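Local coordinates for proto-oncogene tyrosine-protein kinase receptor Ret (PDB 7AMK) that is a receptor tyrosine kinase whose extracellular cadherin-like domains take part in recognising GDNF together with its co-receptor GFR alpha 1, at residues Q16-L22 and L60-L66. The protein carries 4 engineered substitutions. Residues are numbered along the deposited sequence; the frame is centred on the assembly and turned at random.
Sequences QQQGSPL and LYLNKTL. With NAG (2-acetamido-2-deoxy-beta-D-glucopyranose), chain O.
Pro-21 and Tyr-61 pair in antiparallel, non-hydrogen-bonded register with both side chains on one face of the sheet, Pro-21 CB against Tyr-61 CE1 (3.7 Å), where strand 21-24 joins strand 59-62 in the first cadherin-like domain; a type II beta turn, Gln-17 to Ser-20, leads into that edge. Backbone bonds flank the pair: Leu-22 N donates to Leu-60 O (2.8 Å) and Leu-62 N to Ser-20 O (3.0 Å). On the turn, Gly-19 N reaches Leu-62 O at 2.7 Å, tilted 31° from the carbonyl plane; at the glycine's backbone angles a CB would be jammed against the preceding carbonyl oxygen.

The tightly packed side is centred on Leu-62. Its CD1 lies 3.6 Å from Gln-16 CB, the two side chains crossing at about a right angle, while its CG meets both methyls of Leu-22. Phe-51 of strand 51-53, on the other side of strand 59-62, packs against Leu-22, Leu-60 and Leu-62, extending this apolar cluster. Ser-20 OG turns back between its backbone N and carbonyl carbon (chi1 68°) and donates in the carbonyl plane to Gln-17 O, which also accepts from Ser-20 N.

Toward solvent the contact is looser. Gln-18, its CG anti to the backbone N, extends its amide alongside the backbone of 63-64 and makes a weak bond from NE2 to Asn-63 O. Asn-63 points away from the turn; its ND2 carries the N-linked NAG and also hydrogen-bonds to Ser-49 O. Thr-65 holds the second residue of the turn through OG1, which receives the backbone N of Gln-18 at 2.9 Å with an N-H...O angle of 163°. A valine in its place would probably leave that backbone amide without its acceptor. Thr-65 CG2 rests 3.3 Å from Gln-16 O.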
loop_
_atom_site.group_PDB
_atom_site.type_symbol
_atom_site.label_atom_id
_atom_site.label_comp_id
_atom_site.label_asym_id
_atom_site.label_seq_id
_atom_site.Cartn_x
_atom_site.Cartn_y
_atom_site.Cartn_z
ATOM N N GLN A 16 -13.307 55.866 41.107
ATOM C CA GLN A 16 -12.838 54.756 41.922
ATOM C C GLN A 16 -11.603 55.164 42.713
ATOM O O GLN A 16 -10.666 55.757 42.167
ATOM C CB GLN A 16 -12.519 53.558 41.054
ATOM C CG GLN A 16 -12.922 52.300 41.716
ATOM C CD GLN A 16 -13.097 51.192 40.756
ATOM O OE1 GLN A 16 -13.140 51.402 39.545
ATOM N NE2 GLN A 16 -13.184 49.979 41.279
ATOM N N GLN A 17 -11.594 54.787 43.994
ATOM C CA GLN A 17 -10.704 55.347 45.004
ATOM C C GLN A 17 -9.382 54.590 45.107
ATOM O O GLN A 17 -9.327 53.365 44.959
ATOM C CB GLN A 17 -11.391 55.340 46.376
ATOM C CG GLN A 17 -12.669 56.152 46.458
ATOM C CD GLN A 17 -13.143 56.362 47.894
ATOM O OE1 GLN A 17 -12.678 57.270 48.592
ATOM N NE2 GLN A 17 -14.073 55.521 48.338
ATOM N N GLN A 18 -8.319 55.344 45.397
ATOM C CA GLN A 18 -7.030 54.773 45.772
ATOM C C GLN A 18 -7.201 53.734 46.876
ATOM O O GLN A 18 -7.894 53.966 47.870
ATOM C CB GLN A 18 -6.089 55.898 46.244
ATOM C CG GLN A 18 -4.686 55.477 46.689
ATOM C CD GLN A 18 -3.890 56.638 47.298
ATOM O OE1 GLN A 18 -4.062 56.977 48.472
ATOM N NE2 GLN A 18 -3.020 57.256 46.495
ATOM N N GLY A 19 -6.549 52.589 46.710
ATOM C CA GLY A 19 -6.549 51.572 47.734
ATOM C C GLY A 19 -7.677 50.578 47.639
ATOM O O GLY A 19 -7.715 49.637 48.435
ATOM N N SER A 20 -8.580 50.748 46.703
ATOM C CA SER A 20 -9.684 49.825 46.613
ATOM C C SER A 20 -9.266 48.567 45.849
ATOM O O SER A 20 -8.472 48.642 44.908
ATOM C CB SER A 20 -10.869 50.496 45.938
ATOM O OG SER A 20 -10.600 50.764 44.598
ATOM N N PRO A 21 -9.765 47.403 46.250
ATOM C CA PRO A 21 -9.361 46.154 45.602
ATOM C C PRO A 21 -10.160 45.918 44.333
ATOM O O PRO A 21 -11.336 46.277 44.236
ATOM C CB PRO A 21 -9.684 45.095 46.661
ATOM C CG PRO A 21 -10.932 45.668 47.340
ATOM C CD PRO A 21 -10.738 47.187 47.338
ATOM N N LEU A 22 -9.488 45.308 43.352
ATOM C CA LEU A 22 -10.007 45.097 42.000
ATOM C C LEU A 22 -10.234 43.629 41.681
ATOM O O LEU A 22 -11.291 43.254 41.152
ATOM C CB LEU A 22 -9.047 45.695 40.955
ATOM C CG LEU A 22 -8.741 47.191 41.089
ATOM C CD1 LEU A 22 -7.703 47.658 40.057
ATOM C CD2 LEU A 22 -10.019 48.047 40.991
ATOM N N LEU A 60 -4.922 42.703 43.431
ATOM C CA LEU A 60 -4.588 43.908 42.680
ATOM C C LEU A 60 -5.445 45.074 43.168
ATOM O O LEU A 60 -6.672 44.950 43.270
ATOM C CB LEU A 60 -4.795 43.668 41.185
ATOM C CG LEU A 60 -4.511 44.742 40.140
ATOM C CD1 LEU A 60 -3.023 45.074 40.093
ATOM C CD2 LEU A 60 -4.990 44.250 38.778
ATOM N N TYR A 61 -4.791 46.197 43.474
ATOM C CA TYR A 61 -5.399 47.393 44.052
ATOM C C TYR A 61 -5.167 48.616 43.166
ATOM O O TYR A 61 -4.130 48.749 42.502
ATOM C CB TYR A 61 -4.808 47.719 45.446
ATOM C CG TYR A 61 -5.090 46.727 46.539
ATOM C CD1 TYR A 61 -6.243 46.824 47.307
ATOM C CD2 TYR A 61 -4.183 45.706 46.830
ATOM C CE1 TYR A 61 -6.503 45.904 48.320
ATOM C CE2 TYR A 61 -4.435 44.792 47.840
ATOM C CZ TYR A 61 -5.597 44.897 48.578
ATOM O OH TYR A 61 -5.856 43.990 49.573
ATOM N N LEU A 62 -6.114 49.549 43.210
ATOM C CA LEU A 62 -5.848 50.883 42.684
ATOM C C LEU A 62 -4.820 51.601 43.550
ATOM O O LEU A 62 -4.960 51.674 44.775
ATOM C CB LEU A 62 -7.130 51.701 42.619
ATOM C CG LEU A 62 -7.973 51.450 41.386
ATOM C CD1 LEU A 62 -9.203 52.299 41.512
ATOM C CD2 LEU A 62 -7.166 51.851 40.174
ATOM N N ASN A 63 -3.785 52.132 42.906
ATOM C CA ASN A 63 -2.756 52.933 43.556
ATOM C C ASN A 63 -3.024 54.428 43.415
ATOM O O ASN A 63 -2.230 55.245 43.889
ATOM C CB ASN A 63 -1.379 52.567 42.966
ATOM C CG ASN A 63 -0.223 53.305 43.627
ATOM O OD1 ASN A 63 -0.128 53.384 44.856
ATOM N ND2 ASN A 63 0.673 53.851 42.797
ATOM N N LYS A 64 -4.132 54.800 42.793
ATOM C CA LYS A 64 -4.426 56.191 42.492
ATOM C C LYS A 64 -5.925 56.306 42.277
ATOM O O LYS A 64 -6.532 55.409 41.687
ATOM C CB LYS A 64 -3.669 56.655 41.243
ATOM C CG LYS A 64 -4.150 57.956 40.648
ATOM C CD LYS A 64 -3.972 57.956 39.146
ATOM C CE LYS A 64 -3.662 59.345 38.626
ATOM N NZ LYS A 64 -4.775 60.302 38.836
ATOM N N THR A 65 -6.523 57.390 42.764
ATOM C CA THR A 65 -7.941 57.620 42.493
ATOM C C THR A 65 -8.116 58.094 41.052
ATOM O O THR A 65 -7.519 59.098 40.643
ATOM C CB THR A 65 -8.521 58.642 43.468
ATOM O OG1 THR A 65 -8.298 58.182 44.803
ATOM C CG2 THR A 65 -10.029 58.812 43.238
ATOM N N LEU A 66 -8.920 57.363 40.290
ATOM C CA LEU A 66 -9.039 57.593 38.859
ATOM C C LEU A 66 -9.815 58.872 38.561
ATOM O O LEU A 66 -10.841 59.161 39.183
ATOM C CB LEU A 66 -9.727 56.394 38.202
ATOM C CG LEU A 66 -8.925 55.102 38.286
ATOM C CD1 LEU A 66 -9.645 54.018 37.544
ATOM C CD2 LEU A 66 -7.510 55.314 37.719
HETATM C C1 NAG O . 1.813 54.602 43.277
HETATM C C2 NAG O . 3.106 53.800 43.304
HETATM C C3 NAG O . 4.219 54.643 43.908
HETATM C C4 NAG O . 4.367 55.951 43.135
HETATM C C5 NAG O . 3.031 56.692 43.009
HETATM C C6 NAG O . 3.107 57.860 42.045
HETATM C C7 NAG O . 2.921 51.353 43.439
HETATM C C8 NAG O . 2.754 50.168 44.344
HETATM N N2 NAG O . 2.952 52.551 44.036
HETATM O O3 NAG O . 5.433 53.901 43.867
HETATM O O4 NAG O . 5.311 56.798 43.781
HETATM O O5 NAG O . 2.009 55.813 42.505
HETATM O O6 NAG O . 2.234 58.925 42.396
HETATM O O7 NAG O . 3.021 51.231 42.223
#